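Local atomic coordinates of cytochrome P450 (Rhodococcus erythropolis, PDB entry 3WEC), a protein that hydroxylates the quinoline nitrogen of aurachin alkaloids as a heme-dependent monooxygenase, a step essential for their antibiotic activity. Residues K66-A69 and N70-F73; P193-V196 and A197-S201; N317-K320 and G321-V324. All coordinates share one frame; numbering follows the deposited sequence.

Interaction 1: residues K66-A69 and N70-F73; sequences KDFA and NSTF. With AUI (3-[(2E,6E,9R)-9-hydroxy-3,7,11-trimethyldodeca-2,6,10-trien-1-yl]-2-methylquinolin-4(1H)-one), chain C.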
loop_
_atom_site.group_PDB
_atom_site.type_symbol
_atom_site.label_atom_id
_atom_site.label_comp_id
_atom_site.label_asym_id
_atom_site.label_seq_id
_atom_site.Cartn_x
_atom_site.Cartn_y
_atom_site.Cartn_z
ATOM N N LYS A 66 -16.674 -0.493 -1.238
ATOM C CA LYS A 66 -15.602 0.399 -0.759
ATOM C C LYS A 66 -16.012 1.866 -0.749
ATOM O O LYS A 66 -15.167 2.745 -0.607
ATOM C CB LYS A 66 -14.337 0.230 -1.604
ATOM C CG LYS A 66 -13.612 -1.092 -1.425
ATOM C CD LYS A 66 -12.204 -1.073 -2.028
ATOM C CE LYS A 66 -11.174 -0.506 -1.077
ATOM N NZ LYS A 66 -9.791 -0.864 -1.479
ATOM N N ASP A 67 -17.299 2.126 -0.932
ATOM C CA ASP A 67 -17.862 3.474 -0.802
ATOM C C ASP A 67 -17.704 4.020 0.625
ATOM O O ASP A 67 -18.685 4.282 1.316
ATOM C CB ASP A 67 -19.337 3.459 -1.184
ATOM C CG ASP A 67 -19.882 4.844 -1.449
ATOM O OD1 ASP A 67 -19.242 5.836 -1.048
ATOM O OD2 ASP A 67 -20.954 4.942 -2.076
ATOM N N PHE A 68 -16.461 4.220 1.053
ATOM C CA PHE A 68 -16.187 4.576 2.448
ATOM C C PHE A 68 -16.667 5.959 2.939
ATOM O O PHE A 68 -17.012 6.109 4.102
ATOM C CB PHE A 68 -14.709 4.339 2.762
ATOM C CG PHE A 68 -14.431 2.973 3.330
ATOM C CD1 PHE A 68 -14.454 2.761 4.717
ATOM C CD2 PHE A 68 -14.169 1.899 2.493
ATOM C CE1 PHE A 68 -14.202 1.506 5.255
ATOM C CE2 PHE A 68 -13.924 0.639 3.022
ATOM C CZ PHE A 68 -13.938 0.440 4.399
ATOM N N ALA A 69 -16.713 6.955 2.053
ATOM C CA ALA A 69 -17.091 8.316 2.455
ATOM C C ALA A 69 -18.578 8.424 2.770
ATOM O O ALA A 69 -18.993 9.231 3.611
ATOM C CB ALA A 69 -16.691 9.312 1.387
ATOM N N ASN A 70 -19.382 7.598 2.112
ATOM C CA ASN A 70 -20.814 7.581 2.385
ATOM C C ASN A 70 -21.234 6.536 3.418
ATOM O O ASN A 70 -22.422 6.295 3.599
ATOM C CB ASN A 70 -21.601 7.441 1.083
ATOM C CG ASN A 70 -21.356 8.602 0.139
ATOM O OD1 ASN A 70 -21.708 9.750 0.437
ATOM N ND2 ASN A 70 -20.738 8.316 -1.001
ATOM N N SER A 71 -20.253 5.938 4.100
ATOM C CA SER A 71 -20.510 4.988 5.196
ATOM C C SER A 71 -20.551 5.706 6.545
ATOM O O SER A 71 -20.102 6.839 6.650
ATOM C CB SER A 71 -19.455 3.881 5.219
ATOM O OG SER A 71 -18.248 4.334 5.817
ATOM N N THR A 72 -21.113 5.053 7.564
ATOM C CA THR A 72 -21.101 5.588 8.924
ATOM C C THR A 72 -19.765 5.328 9.626
ATOM O O THR A 72 -19.562 5.786 10.753
ATOM C CB THR A 72 -22.201 4.964 9.808
ATOM O OG1 THR A 72 -22.165 3.538 9.666
ATOM C CG2 THR A 72 -23.596 5.502 9.457
ATOM N N PHE A 73 -18.853 4.606 8.974
ATOM C CA PHE A 73 -17.644 4.150 9.658
ATOM C C PHE A 73 -16.800 5.243 10.320
ATOM O O PHE A 73 -16.312 5.055 11.445
ATOM C CB PHE A 73 -16.760 3.293 8.751
ATOM C CG PHE A 73 -15.449 2.937 9.377
ATOM C CD1 PHE A 73 -15.409 2.167 10.532
ATOM C CD2 PHE A 73 -14.263 3.406 8.839
ATOM C CE1 PHE A 73 -14.205 1.861 11.132
ATOM C CE2 PHE A 73 -13.058 3.099 9.431
ATOM C CZ PHE A 73 -13.030 2.327 10.579
HETATM O O13 AUI C . -7.967 0.549 0.208
HETATM C C1 AUI C . -6.779 0.647 -0.177
HETATM C C4 AUI C . -6.472 1.537 -1.313
HETATM C C5 AUI C . -7.478 2.272 -1.932
HETATM C C6 AUI C . -7.167 3.122 -2.992
HETATM C C7 AUI C . -5.823 3.216 -3.378
HETATM C C8 AUI C . -4.780 2.506 -2.779
HETATM C C9 AUI C . -5.043 1.647 -1.723
HETATM N N10 AUI C . -4.040 0.964 -1.088
HETATM C C3 AUI C . -4.247 0.121 -0.055
HETATM C C11 AUI C . -3.089 -0.615 0.600
HETATM C C2 AUI C . -5.640 -0.089 0.464
HETATM C C12 AUI C . -5.879 -1.008 1.632
HETATM C C14 AUI C . -5.246 -0.386 2.881
HETATM C C15 AUI C . -5.324 0.820 3.505
HETATM C C26 AUI C . -6.139 2.018 3.057
HETATM C C16 AUI C . -4.461 0.928 4.737
HETATM C C17 AUI C . -5.166 1.163 6.071
HETATM C C18 AUI C . -6.580 1.651 5.927
HETATM C C19 AUI C . -7.515 1.683 6.903
HETATM C C27 AUI C . -7.280 1.277 8.336
HETATM C C20 AUI C . -8.873 2.227 6.536
HETATM C C21 AUI C . -9.848 1.216 5.922
HETATM O O28 AUI C . -10.941 1.982 5.430
HETATM C C22 AUI C . -9.349 0.427 4.729
HETATM C C23 AUI C . -9.629 0.639 3.413
HETATM C C24 AUI C . -9.031 -0.323 2.445
HETATM C C25 AUI C . -10.469 1.745 2.792
#
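Two hydrogen bonds from S71 converge on the carbonyl oxygen of F68: OG of S71 reaches F68 O at 2.8 Å, and the backbone N of S71 reaches it at 3.2 Å from the same face of the carbonyl plane. S71 OG in turn accepts the N-H of F73, capping the start of the following helix. With chi1 at 79°, OG of S71 sits between its own backbone N and carbonyl carbon, where it can serve both partners. A second polar link joins ND2 of N70 to the syn lone pair of OD1 of D67 at 2.9 Å, the amide and carboxylate planes standing almost perpendicular. Apolar contact is light: CD2 of F73 meets the F68 ring at its edge, near the ring plane, 4.1 Å from CE1.

The substrate meets K66 and F68. Its hydroxyl O28 lies over one face of the F68 ring, toward the rim, while K66 NZ donates to the quinolone oxygen O13 at 2.9 Å and also to a heme propionate, bridging substrate and cofactor. The loop joins strand 64-65 to helix 73-81, with F68 and S71 against strand 303-307 and F73 against strand 323-326.

Interaction 2: residues P193-V196 and A197-S201; sequences PKEV and ADRRS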
loop_
_atom_site.group_PDB
_atom_site.type_symbol
_atom_site.label_atom_id
_atom_site.label_comp_id
_atom_site.label_asym_id
_atom_site.label_seq_id
_atom_site.Cartn_x
_atom_site.Cartn_y
_atom_site.Cartn_z
ATOM N N PRO A 193 -0.645 16.154 15.092
ATOM C CA PRO A 193 -0.913 17.554 15.433
ATOM C C PRO A 193 -1.521 18.329 14.265
ATOM O O PRO A 193 -1.480 17.871 13.119
ATOM C CB PRO A 193 0.467 18.105 15.818
ATOM C CG PRO A 193 1.235 16.910 16.288
ATOM C CD PRO A 193 0.741 15.765 15.410
ATOM N N LYS A 194 -2.077 19.500 14.603
ATOM C CA LYS A 194 -2.901 20.387 13.757
ATOM C C LYS A 194 -2.180 20.999 12.570
ATOM O O LYS A 194 -2.680 20.947 11.451
ATOM C CB LYS A 194 -3.466 21.544 14.620
ATOM C CG LYS A 194 -2.606 21.974 15.825
ATOM C CD LYS A 194 -1.119 21.614 15.699
ATOM C CE LYS A 194 -0.548 21.071 17.001
ATOM N NZ LYS A 194 0.404 22.007 17.652
ATOM N N GLU A 195 -1.017 21.593 12.851
ATOM C CA GLU A 195 -0.170 22.263 11.858
ATOM C C GLU A 195 0.280 21.336 10.728
ATOM O O GLU A 195 0.660 21.812 9.653
ATOM C CB GLU A 195 1.063 22.888 12.543
ATOM C CG GLU A 195 2.276 23.067 11.627
ATOM C CD GLU A 195 3.458 23.784 12.269
ATOM O OE1 GLU A 195 4.606 23.485 11.860
ATOM O OE2 GLU A 195 3.257 24.642 13.163
ATOM N N VAL A 196 0.218 20.026 11.004
ATOM C CA VAL A 196 0.688 18.945 10.171
ATOM C C VAL A 196 -0.469 18.425 9.323
ATOM O O VAL A 196 -0.298 18.178 8.118
ATOM C CB VAL A 196 1.266 17.792 11.048
ATOM C CG1 VAL A 196 1.450 16.510 10.240
ATOM C CG2 VAL A 196 2.579 18.202 11.679
ATOM N N ALA A 197 -1.639 18.267 9.958
ATOM C CA ALA A 197 -2.907 18.045 9.220
ATOM C C ALA A 197 -3.018 19.166 8.173
ATOM O O ALA A 197 -3.024 18.904 7.010
ATOM C CB ALA A 197 -4.102 18.082 10.193
ATOM N N ASP A 198 -3.034 20.424 8.615
ATOM C CA ASP A 198 -3.022 21.606 7.721
ATOM C C ASP A 198 -1.961 21.530 6.626
ATOM O O ASP A 198 -2.301 21.542 5.428
ATOM C CB ASP A 198 -2.796 22.912 8.526
ATOM C CG ASP A 198 -3.956 23.262 9.434
ATOM O OD1 ASP A 198 -3.941 24.386 9.994
ATOM O OD2 ASP A 198 -4.890 22.443 9.587
ATOM N N ARG A 199 -0.688 21.428 7.033
ATOM C CA ARG A 199 0.439 21.275 6.101
ATOM C C ARG A 199 0.200 20.180 5.029
ATOM O O ARG A 199 0.696 20.235 3.880
ATOM C CB ARG A 199 1.612 20.858 6.923
ATOM C CG ARG A 199 2.959 21.229 6.386
ATOM C CD ARG A 199 3.547 22.080 7.480
ATOM N NE ARG A 199 4.972 21.904 7.663
ATOM C CZ ARG A 199 5.758 22.884 8.138
ATOM N NH1 ARG A 199 5.240 24.069 8.388
ATOM N NH2 ARG A 199 7.059 22.698 8.290
ATOM N N ARG A 200 -0.576 19.188 5.418
ATOM C CA ARG A 200 -0.796 17.979 4.603
ATOM C C ARG A 200 -1.977 18.229 3.696
ATOM O O ARG A 200 -1.991 17.824 2.522
ATOM C CB ARG A 200 -1.159 16.867 5.558
ATOM C CG ARG A 200 -0.690 15.470 5.221
ATOM C CD ARG A 200 0.356 15.050 6.213
ATOM N NE ARG A 200 0.007 13.785 6.839
ATOM C CZ ARG A 200 0.779 13.116 7.689
ATOM N NH1 ARG A 200 1.984 13.527 8.038
ATOM N NH2 ARG A 200 0.314 12.025 8.229
ATOM N N SER A 201 -3.009 18.836 4.273
ATOM C CA SER A 201 -4.136 19.415 3.532
ATOM C C SER A 201 -3.732 20.397 2.450
ATOM O O SER A 201 -4.258 20.354 1.351
ATOM C CB SER A 201 -5.091 20.140 4.495
ATOM O OG SER A 201 -6.174 19.268 4.758
#
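P193 occupies the N-cap of helix 194-216, whose first turns are built from successive i to i+4 backbone hydrogen bonds, A197 N to P193 O, D198 N to K194 O and R199 N to E195 O, the second of them 2.9 Å long. The next in the series, from R200 N to V196 O, is weak, its N-H pointing well aside at 122°, and A197 O accepts from both R200 N and S201 N, so the i+3 and i+4 patterns overlap here.

E195 and R199, one helical turn apart, lie side by side and point the same way. Such an i, i+4 pair of opposite charges is a familiar feature of exposed helix faces, and here it belongs to the outer surface of the P450 fold. OE1 of E195 hovers 3.5 Å above the guanidinium plane of R199 and approaches NH1 to 3.6 Å. No N-H is aimed at the oxygen, so the salt bridge rests on charge alone. The E195 chain is extended beyond CG, whereas that of R199 bends at chi2 and chi3, which brings the guanidinium beside OE1, this one oxygen of the carboxylate lying over its face near the rim; the two planes are 31° apart.

V196 and R200 repeat the side-by-side arrangement without a charge pair. CG1 of V196, anti to the backbone N (chi1 166°), comes within 3.7 Å of NH1 of R200. The aliphatic part of the same arginine runs close to the V196 carbonyl, CD of R200 lying 3.7 Å from V196 O. Toward the loops beside the helix, A197 and R200 touch P87, and R200 also touches V185 and I192 in the preceding loop.

Interaction 3: residues N317-K320 and G321-V324; sequences NITK and GDAV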
loop_
_atom_site.group_PDB
_atom_site.type_symbol
_atom_site.label_atom_id
_atom_site.label_comp_id
_atom_site.label_asym_id
_atom_site.label_seq_id
_atom_site.Cartn_x
_atom_site.Cartn_y
_atom_site.Cartn_z
ATOM N N ASN A 317 -22.751 -12.597 11.609
ATOM C CA ASN A 317 -23.962 -11.950 11.101
ATOM C C ASN A 317 -23.811 -10.447 10.876
ATOM O O ASN A 317 -24.009 -9.641 11.793
ATOM C CB ASN A 317 -25.145 -12.239 12.036
ATOM C CG ASN A 317 -25.530 -13.714 12.062
ATOM O OD1 ASN A 317 -25.747 -14.332 11.013
ATOM N ND2 ASN A 317 -25.637 -14.284 13.274
ATOM N N ILE A 318 -23.501 -10.080 9.633
ATOM C CA ILE A 318 -23.113 -8.704 9.294
ATOM C C ILE A 318 -24.254 -7.904 8.669
ATOM O O ILE A 318 -24.979 -8.391 7.802
ATOM C CB ILE A 318 -21.828 -8.686 8.445
ATOM C CG1 ILE A 318 -20.621 -9.016 9.328
ATOM C CG2 ILE A 318 -21.582 -7.322 7.815
ATOM C CD1 ILE A 318 -20.157 -10.456 9.245
ATOM N N THR A 319 -24.403 -6.675 9.151
ATOM C CA THR A 319 -25.583 -5.855 8.915
ATOM C C THR A 319 -25.255 -4.775 7.890
ATOM O O THR A 319 -24.222 -4.127 7.997
ATOM C CB THR A 319 -26.037 -5.188 10.233
ATOM O OG1 THR A 319 -26.342 -6.197 11.214
ATOM C CG2 THR A 319 -27.245 -4.291 10.015
ATOM N N LYS A 320 -26.146 -4.581 6.916
ATOM C CA LYS A 320 -25.988 -3.568 5.867
ATOM C C LYS A 320 -25.311 -2.294 6.383
ATOM O O LYS A 320 -25.800 -1.651 7.318
ATOM C CB LYS A 320 -27.351 -3.215 5.266
ATOM C CG LYS A 320 -27.355 -3.127 3.748
ATOM C CD LYS A 320 -28.266 -2.022 3.234
ATOM C CE LYS A 320 -27.427 -0.781 2.923
ATOM N NZ LYS A 320 -28.245 0.287 2.276
ATOM N N GLY A 321 -24.172 -1.936 5.789
ATOM C CA GLY A 321 -23.482 -0.734 6.219
ATOM C C GLY A 321 -22.458 -0.943 7.330
ATOM O O GLY A 321 -21.840 0.028 7.798
ATOM N N ASP A 322 -22.256 -2.187 7.760
ATOM C CA ASP A 322 -21.178 -2.469 8.706
ATOM C C ASP A 322 -19.849 -2.407 7.959
ATOM O O ASP A 322 -19.752 -2.833 6.797
ATOM C CB ASP A 322 -21.325 -3.847 9.348
ATOM C CG ASP A 322 -22.314 -3.870 10.536
ATOM O OD1 ASP A 322 -23.167 -2.956 10.684
ATOM O OD2 ASP A 322 -22.237 -4.845 11.317
ATOM N N ALA A 323 -18.840 -1.870 8.641
ATOM C CA ALA A 323 -17.456 -1.875 8.170
ATOM C C ALA A 323 -16.789 -3.198 8.546
ATOM O O ALA A 323 -17.018 -3.737 9.635
ATOM C CB ALA A 323 -16.698 -0.714 8.777
ATOM N N VAL A 324 -15.991 -3.724 7.629
ATOM C CA VAL A 324 -15.301 -4.990 7.801
ATOM C C VAL A 324 -13.834 -4.753 7.473
ATOM O O VAL A 324 -13.486 -4.258 6.391
ATOM C CB VAL A 324 -15.868 -6.082 6.865
ATOM C CG1 VAL A 324 -15.016 -7.346 6.907
ATOM C CG2 VAL A 324 -17.312 -6.394 7.225
#
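A type II beta turn from T319 to D322 turns the chain sharply between strands 317-318 and 323-326, closed by a 2.8 Å hydrogen bond from D322 N to T319 O. The bond is somewhat bent, with an N-H...O angle of 142°. G321 fills the third position of the turn with a positive phi of 90°, a backbone shape that brings the alpha carbon's usual side-chain direction up against K320 O.

D322 turns back over the first arm of the turn. Its CG lies anti to the carbonyl carbon and beside the backbone N (chi1 -82°), which brings OD1 to 3.7 Å from CB of T319. The same oxygen stands 3.1 Å from T319 O; both are acceptors, so this is close packing rather than a bond. The other carboxylate oxygen, OD2, is satisfied by the indole NE1 of W47, which ties the turn to the adjacent strand 47-49. CB of D322 lies 3.8 Å from CG2 of I318. That methyl also makes a looser apolar contact with CG2 of V324, at 4.4 Å, and both I318 and V324 pack on W47.

Beyond the turn itself, K320 N is hydrogen-bonded to OD1 of D310, while G321 and D322 pair through their backbones with A307 of strand 303-307. The arrangement is that of a tight connecting turn leading into the central strand of the mixed beta sheet of a P450, handing the chain from a two-stranded hairpin to a strand between 47-49 and 303-307.

Along the chain the three contacts follow in series, interaction 1 first and interaction 3 last. Interactions 1 and 3 are neighbours, their centres 12 Å apart, and they touch where CD1 of F73 packs against CB of A323 at 3.6 Å. Both adjoin the five-stranded mixed sheet: strand 64-65, which leads into 66-73, is one edge, and 323-326 is the central strand, with 303-307 between them. Interaction 2 stands apart on helix 194-216, its centre 23 Å from that of interaction 1 and 32 Å from that of interaction 3. The substrate thus meets interaction 1 directly, interaction 3 lies farther from it, with the V324 side chain about 9 Å away, and interaction 2 belongs to the helical outer surface.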